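Local structure of fibrillarin-like rRNA/tRNA 2'-O-methyltransferase (1FBN) at residues 27-32 / 119-124; 63-68 / 213-218; 205-210 / 221-226. The protein probably catalyses the guide-RNA-directed, S-adenosyl-L-methionine-dependent 2'-O-methylation of ribose in rRNA and tRNA, as a component of box C/D ribonucleoprotein particles. All coordinates share one frame; numbering follows the deposited sequence.

Contact 1: residues 27-32 / 119-124; sequences TKSIVK and AERENI
Val31 CG2 lies over one face of the Arg121 guanidinium, while Val31 CB stands 3.7 Å from Arg121 NH1. The two branches of this valine divide the work. CG1, anti to the backbone N (chi1 -180°), crosses the Glu120 side chain at about a right angle and meets its CB at 3.7 Å, while CG2 also packs on the aliphatic part of Arg121, 3.6 Å from CG. Ile30 slants across the same arginine: its CG1 approaches NE obliquely, and its CD1 runs on to meet the Asn123 amide from the opposite direction, ending 3.3 Å from OD1. That amide oxygen is buried without a polar partner, whereas ND2 is held by the backbone carbonyls of Ala93 and Ala96. The contact joins strand 25-28 of the antiparallel N-terminal sheet, and the turn that follows it, to the connection between helix 108-117 and strand 124-128 of the Rossmann-like methyltransferase domain. Within 27-32, an ST turn has the Val31 N-H donating to Ser29 OG. A water in the plane of the guanidinium, at its edge, accepts from Arg121 NH1 (2.9 Å) and donates to Val31 O (2.7 Å), tying the arginine to the turn. On the neighbouring nitrogen, NH2 forms a salt bridge with Asp94, whose carboxylate also accepts from the backbone N of Ile30 and so serves both segments. A leucine in place of Arg121 would probably leave Asp94 without its cationic mate and the bridging water without its guanidinium donor.

Contact 2: residues 63-68 / 213-218; sequences IIKGLK and IEPFEK
Lys65 curls over the loop 213-218, and its side chain carries most of the contact. Its CB leaves the backbone toward the loop, just where the chain departs from helix 58-64 in a Schellman motif with Gly66 as the C-prime residue. Lys65 CG comes next, 4.0 Å from Ile213 CA on one hand and 3.8 Å from Phe216 CE2 on the other, lying at the edge of the phenyl ring and in its plane. Lys65 CD continues past the ring edge and reaches the proline ring, 3.8 Å from Pro215 CD. The chain bends at chi2, chi3 and chi4, each near -60°, and this coil keeps Lys65 CE within 4.0 Å of Pro215 CD instead of letting the lysine stretch away from the loop. At the tip, Lys65 NZ sits 3.5 Å from Pro215 CD. Lys65 NZ also forms a long salt bridge to Glu214 OE1 at 4.0 Å, and it donates a hydrogen bond to the backbone carbonyl of Asp212, just before the loop. Beside the lysine, Ile64 CG2 packs obliquely on the Phe216 ring, 3.9 Å from CZ, and Pro215 CB covers one face of that ring near its rim. The helix end thus meets the turn between strands 205-212 and 220-227 through methylenes and rings, while the ammonium is held chiefly by a carbonyl; the Glu214 carboxylate, at long range for a salt bridge, probably adds a modest electrostatic pull.

Contact 3: residues 205-210 / 221-226; sequences FKIVDE and VMFVGI
Two residues of one strand, Val208 and Asp209, stand opposite the single Val224 of the other, a classic beta bulge in the antiparallel hairpin of strands 205-212 and 220-227, at one border of the mixed sheet of the Rossmann-like methyltransferase fold. The extra residue shifts the register by one, and the segment axes run at 129° to each other. Val208 fits its two methyls against Val224 and Ile226: Val208 CG2 rests 3.8 Å from Val224 CG1, and Val208 CG1 lies 3.9 Å from Ile226 CG1, the side chains of Val208 and Ile226 crossing at about a right angle. Farther along, Asp209 CB fits against Val224 CB, while its OD2 turns to the backbone N-H groups of Lys68 and Val69. Gly225 makes the hollow on the face that bears Ile207 and Phe223. A CB there would sit tightly against Phe205 CB, Ile207 CD1 and Lys206 O, and the lack of one is consistent with the close 4.1 Å approach of Ile207 CA to Gly225 CA. Beyond Ile207, whose CG2 lies near the plane of the Phe223 ring at its edge, Glu210 runs beside that phenylalanine and points the same way. With chi1 at -172°, Glu210 CG is set 3.5 Å from Val221 CG1, a methyl that covers one face of the ring. The chain runs on extended and brings Glu210 CD to 3.5 Å from Phe223 CE1, the carboxylate plane turned 41° from the ring. At the bulge, Val224 O accepts two hydrogen bonds, from Val208 N at 2.8 Å and from Asp209 N at 3.3 Å.

In the fold
Contacts 2 and 3, their centres about 14 Å apart, share the hairpin of strands 205-212 and 220-227, contact 3 pairing its strands and contact 2 holding its loop to the end of helix 58-64. They touch where Lys68 N probably bonds to Asp209 OD2 and Leu67 packs on Val224. The centre of contact 1 lies about 28 Å from that of contact 3 and about 25 Å from that of contact 2. Both segments of contact 1 precede those of contact 3, while those of contact 2 alternate with both. Contact 1 joins the N-terminal sheet to the methyltransferase domain. Side chains of contacts 2 and 3 come within about 8 Å of predicted S-adenosyl-L-methionine residues, that of Arg121 within about 10 Å.

Contact 1: residues 27-32 / 119-124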
loop_
_atom_site.group_PDB
_atom_site.type_symbol
_atom_site.label_atom_id
_atom_site.label_comp_id
_atom_site.label_asym_id
_atom_site.label_seq_id
_atom_site.Cartn_x
_atom_site.Cartn_y
_atom_site.Cartn_z
ATOM N N THR A 27 3.094 12.355 -4.242
ATOM C CA THR A 27 4.265 12.038 -3.439
ATOM C C THR A 27 5.454 12.766 -4.074
ATOM O O THR A 27 5.418 13.134 -5.256
ATOM C CB THR A 27 4.547 10.512 -3.355
ATOM O OG1 THR A 27 4.620 9.955 -4.669
ATOM C CG2 THR A 27 3.461 9.802 -2.560
ATOM N N LYS A 28 6.468 13.044 -3.263
ATOM C CA LYS A 28 7.668 13.719 -3.731
ATOM C C LYS A 28 8.595 12.643 -4.313
ATOM O O LYS A 28 9.124 11.801 -3.583
ATOM C CB LYS A 28 8.324 14.446 -2.559
ATOM C CG LYS A 28 9.437 15.386 -2.940
ATOM C CD LYS A 28 9.946 16.120 -1.714
ATOM C CE LYS A 28 8.888 17.041 -1.142
ATOM N NZ LYS A 28 9.394 17.772 0.052
ATOM N N SER A 29 8.750 12.656 -5.635
ATOM C CA SER A 29 9.572 11.674 -6.350
ATOM C C SER A 29 11.027 11.536 -5.889
ATOM O O SER A 29 11.719 12.538 -5.681
ATOM C CB SER A 29 9.540 11.980 -7.853
ATOM O OG SER A 29 10.320 11.053 -8.592
ATOM N N ILE A 30 11.478 10.292 -5.714
ATOM C CA ILE A 30 12.866 10.035 -5.321
ATOM C C ILE A 30 13.754 9.726 -6.543
ATOM O O ILE A 30 14.952 9.490 -6.406
ATOM C CB ILE A 30 13.006 8.906 -4.262
ATOM C CG1 ILE A 30 12.430 7.592 -4.787
ATOM C CG2 ILE A 30 12.370 9.332 -2.947
ATOM C CD1 ILE A 30 12.742 6.400 -3.908
ATOM N N VAL A 31 13.143 9.689 -7.725
ATOM C CA VAL A 31 13.857 9.462 -8.988
ATOM C C VAL A 31 13.295 10.475 -9.981
ATOM O O VAL A 31 12.383 10.176 -10.759
ATOM C CB VAL A 31 13.661 8.033 -9.552
ATOM C CG1 VAL A 31 14.438 7.879 -10.861
ATOM C CG2 VAL A 31 14.131 6.998 -8.548
ATOM N N LYS A 32 13.842 11.682 -9.935
ATOM C CA LYS A 32 13.391 12.771 -10.791
ATOM C C LYS A 32 13.681 12.577 -12.275
ATOM O O LYS A 32 14.687 11.971 -12.661
ATOM C CB LYS A 32 13.946 14.091 -10.266
ATOM C CG LYS A 32 13.652 14.257 -8.773
ATOM C CD LYS A 32 14.066 15.597 -8.188
ATOM C CE LYS A 32 15.556 15.859 -8.309
ATOM N NZ LYS A 32 15.958 16.193 -9.709
ATOM N N ALA A 119 12.892 0.886 -11.351
ATOM C CA ALA A 119 14.300 0.874 -11.727
ATOM C C ALA A 119 15.285 1.528 -10.757
ATOM O O ALA A 119 16.011 0.835 -10.039
ATOM C CB ALA A 119 14.460 1.483 -13.122
ATOM N N GLU A 120 15.289 2.855 -10.717
ATOM C CA GLU A 120 16.227 3.583 -9.870
ATOM C C GLU A 120 15.838 3.819 -8.409
ATOM O O GLU A 120 16.550 4.513 -7.683
ATOM C CB GLU A 120 16.624 4.895 -10.556
ATOM C CG GLU A 120 17.128 4.696 -11.994
ATOM C CD GLU A 120 17.649 5.971 -12.634
ATOM O OE1 GLU A 120 18.813 6.336 -12.360
ATOM O OE2 GLU A 120 16.904 6.601 -13.420
ATOM N N ARG A 121 14.714 3.247 -7.979
ATOM C CA ARG A 121 14.267 3.381 -6.589
ATOM C C ARG A 121 14.953 2.287 -5.782
ATOM O O ARG A 121 14.411 1.203 -5.576
ATOM C CB ARG A 121 12.743 3.271 -6.495
ATOM C CG ARG A 121 12.035 4.491 -7.054
ATOM C CD ARG A 121 10.525 4.415 -6.930
ATOM N NE ARG A 121 9.938 5.754 -6.936
ATOM C CZ ARG A 121 9.915 6.564 -7.991
ATOM N NH1 ARG A 121 10.436 6.173 -9.147
ATOM N NH2 ARG A 121 9.425 7.793 -7.874
ATOM N N GLU A 122 16.162 2.593 -5.329
ATOM C CA GLU A 122 16.978 1.644 -4.590
ATOM C C GLU A 122 16.529 1.230 -3.196
ATOM O O GLU A 122 17.103 0.303 -2.623
ATOM C CB GLU A 122 18.433 2.103 -4.601
ATOM C CG GLU A 122 19.011 2.115 -6.010
ATOM C CD GLU A 122 20.430 2.633 -6.069
ATOM O OE1 GLU A 122 21.347 1.912 -5.615
ATOM O OE2 GLU A 122 20.629 3.757 -6.581
ATOM N N ASN A 123 15.510 1.895 -2.649
ATOM C CA ASN A 123 15.000 1.523 -1.330
ATOM C C ASN A 123 13.957 0.406 -1.446
ATOM O O ASN A 123 13.407 -0.058 -0.445
ATOM C CB ASN A 123 14.450 2.732 -0.561
ATOM C CG ASN A 123 13.353 3.455 -1.302
ATOM O OD1 ASN A 123 13.298 3.442 -2.533
ATOM N ND2 ASN A 123 12.476 4.119 -0.551
ATOM N N ILE A 124 13.693 -0.013 -2.683
ATOM C CA ILE A 124 12.763 -1.107 -2.956
ATOM C C ILE A 124 13.609 -2.364 -3.163
ATOM O O ILE A 124 14.469 -2.411 -4.046
ATOM C CB ILE A 124 11.911 -0.863 -4.223
ATOM C CG1 ILE A 124 11.042 0.382 -4.056
ATOM C CG2 ILE A 124 11.019 -2.062 -4.484
ATOM C CD1 ILE A 124 10.140 0.660 -5.242
HETATM O O HOH W 1 10.119 8.624 -10.738
#

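Contact 2: residues 63-68 / 213-218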
loop_
_atom_site.group_PDB
_atom_site.type_symbol
_atom_site.label_atom_id
_atom_site.label_comp_id
_atom_site.label_asym_id
_atom_site.label_seq_id
_atom_site.Cartn_x
_atom_site.Cartn_y
_atom_site.Cartn_z
ATOM N N ILE A 63 -6.868 6.814 0.571
ATOM C CA ILE A 63 -6.594 8.154 1.083
ATOM C C ILE A 63 -7.640 9.141 0.554
ATOM O O ILE A 63 -8.206 9.916 1.324
ATOM C CB ILE A 63 -5.166 8.630 0.709
ATOM C CG1 ILE A 63 -4.123 7.752 1.406
ATOM C CG2 ILE A 63 -4.961 10.084 1.121
ATOM C CD1 ILE A 63 -2.696 8.033 0.983
ATOM N N ILE A 64 -7.924 9.078 -0.748
ATOM C CA ILE A 64 -8.913 9.964 -1.371
ATOM C C ILE A 64 -10.286 9.764 -0.724
ATOM O O ILE A 64 -11.013 10.734 -0.486
ATOM C CB ILE A 64 -9.016 9.725 -2.915
ATOM C CG1 ILE A 64 -7.745 10.209 -3.624
ATOM C CG2 ILE A 64 -10.233 10.436 -3.501
ATOM C CD1 ILE A 64 -7.556 11.717 -3.630
ATOM N N LYS A 65 -10.608 8.512 -0.396
ATOM C CA LYS A 65 -11.887 8.172 0.222
ATOM C C LYS A 65 -11.967 8.348 1.741
ATOM O O LYS A 65 -12.921 7.873 2.367
ATOM C CB LYS A 65 -12.312 6.752 -0.167
ATOM C CG LYS A 65 -12.688 6.583 -1.639
ATOM C CD LYS A 65 -13.829 7.513 -2.061
ATOM C CE LYS A 65 -15.076 7.344 -1.185
ATOM N NZ LYS A 65 -15.596 5.947 -1.134
ATOM N N GLY A 66 -10.951 8.969 2.338
ATOM C CA GLY A 66 -10.995 9.222 3.772
ATOM C C GLY A 66 -10.135 8.474 4.777
ATOM O O GLY A 66 -10.437 8.513 5.970
ATOM N N LEU A 67 -9.077 7.802 4.334
ATOM C CA LEU A 67 -8.196 7.086 5.256
ATOM C C LEU A 67 -7.647 8.094 6.268
ATOM O O LEU A 67 -7.165 9.161 5.881
ATOM C CB LEU A 67 -7.029 6.454 4.491
ATOM C CG LEU A 67 -6.030 5.630 5.305
ATOM C CD1 LEU A 67 -6.693 4.353 5.780
ATOM C CD2 LEU A 67 -4.812 5.297 4.472
ATOM N N LYS A 68 -7.751 7.768 7.558
ATOM C CA LYS A 68 -7.262 8.653 8.624
ATOM C C LYS A 68 -5.979 8.144 9.283
ATOM O O LYS A 68 -5.202 8.929 9.834
ATOM C CB LYS A 68 -8.340 8.865 9.696
ATOM C CG LYS A 68 -9.643 9.452 9.174
ATOM C CD LYS A 68 -9.430 10.801 8.514
ATOM C CE LYS A 68 -10.710 11.279 7.865
ATOM N NZ LYS A 68 -10.489 12.504 7.061
ATOM N N ILE A 213 -13.304 1.882 -0.778
ATOM C CA ILE A 213 -12.725 2.597 -1.914
ATOM C C ILE A 213 -13.644 2.503 -3.138
ATOM O O ILE A 213 -13.213 2.658 -4.281
ATOM C CB ILE A 213 -11.306 2.073 -2.221
ATOM C CG1 ILE A 213 -11.334 0.583 -2.570
ATOM C CG2 ILE A 213 -10.420 2.269 -0.999
ATOM C CD1 ILE A 213 -9.994 0.047 -3.037
ATOM N N GLU A 214 -14.930 2.342 -2.829
ATOM C CA GLU A 214 -16.066 2.199 -3.742
ATOM C C GLU A 214 -16.054 2.691 -5.186
ATOM O O GLU A 214 -16.309 1.898 -6.100
ATOM C CB GLU A 214 -17.343 2.682 -3.031
ATOM C CG GLU A 214 -18.555 2.933 -3.918
ATOM C CD GLU A 214 -18.916 4.408 -3.995
ATOM O OE1 GLU A 214 -19.051 5.049 -2.927
ATOM O OE2 GLU A 214 -19.060 4.932 -5.122
ATOM N N PRO A 215 -15.812 3.996 -5.426
ATOM C CA PRO A 215 -15.822 4.413 -6.837
ATOM C C PRO A 215 -14.716 3.738 -7.654
ATOM O O PRO A 215 -14.978 3.080 -8.655
ATOM C CB PRO A 215 -15.606 5.932 -6.755
ATOM C CG PRO A 215 -16.052 6.289 -5.376
ATOM C CD PRO A 215 -15.538 5.141 -4.543
ATOM N N PHE A 216 -13.494 3.840 -7.149
ATOM C CA PHE A 216 -12.305 3.307 -7.800
ATOM C C PHE A 216 -12.236 1.787 -7.919
ATOM O O PHE A 216 -11.681 1.264 -8.888
ATOM C CB PHE A 216 -11.074 3.868 -7.092
ATOM C CG PHE A 216 -11.174 5.340 -6.815
ATOM C CD1 PHE A 216 -10.955 6.267 -7.830
ATOM C CD2 PHE A 216 -11.565 5.800 -5.558
ATOM C CE1 PHE A 216 -11.129 7.624 -7.602
ATOM C CE2 PHE A 216 -11.742 7.154 -5.316
ATOM C CZ PHE A 216 -11.524 8.070 -6.342
ATOM N N GLU A 217 -12.801 1.088 -6.936
ATOM C CA GLU A 217 -12.831 -0.377 -6.915
ATOM C C GLU A 217 -14.138 -0.825 -6.269
ATOM O O GLU A 217 -14.452 -0.414 -5.150
ATOM C CB GLU A 217 -11.655 -0.938 -6.107
ATOM C CG GLU A 217 -10.275 -0.694 -6.699
ATOM C CD GLU A 217 -10.052 -1.407 -8.023
ATOM O OE1 GLU A 217 -10.682 -2.459 -8.272
ATOM O OE2 GLU A 217 -9.227 -0.914 -8.819
ATOM N N LYS A 218 -14.900 -1.665 -6.964
ATOM C CA LYS A 218 -16.173 -2.137 -6.428
ATOM C C LYS A 218 -16.035 -3.319 -5.484
ATOM O O LYS A 218 -15.370 -4.308 -5.793
ATOM C CB LYS A 218 -17.154 -2.430 -7.562
ATOM C CG LYS A 218 -17.555 -1.154 -8.288
ATOM C CD LYS A 218 -18.344 -1.409 -9.554
ATOM C CE LYS A 218 -18.652 -0.095 -10.269
ATOM N NZ LYS A 218 -19.432 -0.306 -11.522
#

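Contact 3: residues 205-210 / 221-226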
loop_
_atom_site.group_PDB
_atom_site.type_symbol
_atom_site.label_atom_id
_atom_site.label_comp_id
_atom_site.label_asym_id
_atom_site.label_seq_id
_atom_site.Cartn_x
_atom_site.Cartn_y
_atom_site.Cartn_z
ATOM N N PHE A 205 -4.911 -8.573 15.345
ATOM C CA PHE A 205 -5.024 -7.175 14.938
ATOM C C PHE A 205 -6.163 -6.431 15.626
ATOM O O PHE A 205 -7.196 -7.013 15.939
ATOM C CB PHE A 205 -5.259 -7.073 13.425
ATOM C CG PHE A 205 -4.026 -7.271 12.600
ATOM C CD1 PHE A 205 -3.087 -6.250 12.479
ATOM C CD2 PHE A 205 -3.820 -8.463 11.913
ATOM C CE1 PHE A 205 -1.958 -6.410 11.684
ATOM C CE2 PHE A 205 -2.692 -8.638 11.111
ATOM C CZ PHE A 205 -1.759 -7.607 10.996
ATOM N N LYS A 206 -5.950 -5.143 15.865
ATOM C CA LYS A 206 -6.976 -4.274 16.436
ATOM C C LYS A 206 -7.256 -3.334 15.268
ATOM O O LYS A 206 -6.382 -2.568 14.862
ATOM C CB LYS A 206 -6.450 -3.495 17.646
ATOM C CG LYS A 206 -7.484 -2.553 18.266
ATOM C CD LYS A 206 -6.957 -1.881 19.534
ATOM C CE LYS A 206 -7.873 -0.759 20.017
ATOM N NZ LYS A 206 -9.192 -1.260 20.513
ATOM N N ILE A 207 -8.444 -3.451 14.684
ATOM C CA ILE A 207 -8.811 -2.630 13.529
ATOM C C ILE A 207 -9.009 -1.159 13.891
ATOM O O ILE A 207 -9.902 -0.817 14.672
ATOM C CB ILE A 207 -10.071 -3.188 12.824
ATOM C CG1 ILE A 207 -9.860 -4.666 12.448
ATOM C CG2 ILE A 207 -10.406 -2.344 11.595
ATOM C CD1 ILE A 207 -8.673 -4.943 11.526
ATOM N N VAL A 208 -8.168 -0.297 13.313
ATOM C CA VAL A 208 -8.214 1.141 13.579
ATOM C C VAL A 208 -8.738 2.005 12.434
ATOM O O VAL A 208 -8.976 3.197 12.621
ATOM C CB VAL A 208 -6.836 1.692 14.061
ATOM C CG1 VAL A 208 -6.457 1.051 15.395
ATOM C CG2 VAL A 208 -5.751 1.448 13.018
ATOM N N ASP A 209 -8.899 1.411 11.254
ATOM C CA ASP A 209 -9.430 2.134 10.099
ATOM C C ASP A 209 -10.030 1.146 9.108
ATOM O O ASP A 209 -9.627 -0.022 9.043
ATOM C CB ASP A 209 -8.351 2.986 9.419
ATOM C CG ASP A 209 -8.918 4.251 8.764
ATOM O OD1 ASP A 209 -10.106 4.266 8.377
ATOM O OD2 ASP A 209 -8.173 5.243 8.636
ATOM N N GLU A 210 -11.018 1.622 8.362
ATOM C CA GLU A 210 -11.719 0.816 7.372
ATOM C C GLU A 210 -12.261 1.789 6.329
ATOM O O GLU A 210 -13.071 2.662 6.647
ATOM C CB GLU A 210 -12.858 0.052 8.045
ATOM C CG GLU A 210 -13.544 -0.969 7.160
ATOM C CD GLU A 210 -14.669 -1.711 7.870
ATOM O OE1 GLU A 210 -14.532 -2.007 9.080
ATOM O OE2 GLU A 210 -15.688 -2.007 7.209
ATOM N N VAL A 221 -12.431 -3.037 0.285
ATOM C CA VAL A 221 -12.297 -2.266 1.523
ATOM C C VAL A 221 -10.869 -2.358 2.048
ATOM O O VAL A 221 -10.292 -3.442 2.100
ATOM C CB VAL A 221 -13.255 -2.777 2.633
ATOM C CG1 VAL A 221 -12.939 -2.106 3.957
ATOM C CG2 VAL A 221 -14.700 -2.506 2.251
HETATM N N MSE A 222 -10.293 -1.210 2.397
HETATM C CA MSE A 222 -8.941 -1.155 2.945
HETATM C C MSE A 222 -9.040 -1.216 4.471
HETATM O O MSE A 222 -9.681 -0.371 5.098
HETATM C CB MSE A 222 -8.233 0.142 2.515
HETATM C CG MSE A 222 -6.808 0.332 3.050
HETATM SE SE MSE A 222 -5.558 -0.773 2.334
HETATM C CE MSE A 222 -5.131 0.130 0.893
ATOM N N PHE A 223 -8.458 -2.254 5.057
ATOM C CA PHE A 223 -8.446 -2.410 6.505
ATOM C C PHE A 223 -7.066 -2.026 7.033
ATOM O O PHE A 223 -6.048 -2.277 6.382
ATOM C CB PHE A 223 -8.738 -3.865 6.912
ATOM C CG PHE A 223 -10.173 -4.279 6.736
ATOM C CD1 PHE A 223 -11.110 -4.036 7.739
ATOM C CD2 PHE A 223 -10.585 -4.931 5.577
ATOM C CE1 PHE A 223 -12.438 -4.437 7.592
ATOM C CE2 PHE A 223 -11.912 -5.337 5.418
ATOM C CZ PHE A 223 -12.839 -5.089 6.429
ATOM N N VAL A 224 -7.049 -1.365 8.186
ATOM C CA VAL A 224 -5.805 -0.980 8.838
ATOM C C VAL A 224 -5.931 -1.430 10.289
ATOM O O VAL A 224 -6.945 -1.176 10.943
ATOM C CB VAL A 224 -5.554 0.543 8.786
ATOM C CG1 VAL A 224 -4.261 0.881 9.515
ATOM C CG2 VAL A 224 -5.476 1.028 7.340
ATOM N N GLY A 225 -4.922 -2.144 10.774
ATOM C CA GLY A 225 -4.956 -2.616 12.144
ATOM C C GLY A 225 -3.596 -2.600 12.805
ATOM O O GLY A 225 -2.569 -2.676 12.127
ATOM N N ILE A 226 -3.589 -2.438 14.126
ATOM C CA ILE A 226 -2.344 -2.434 14.894
ATOM C C ILE A 226 -2.084 -3.860 15.359
ATOM O O ILE A 226 -2.983 -4.521 15.881
ATOM C CB ILE A 226 -2.416 -1.512 16.131
ATOM C CG1 ILE A 226 -2.733 -0.085 15.701
ATOM C CG2 ILE A 226 -1.087 -1.530 16.881
ATOM C CD1 ILE A 226 -2.553 0.954 16.801
#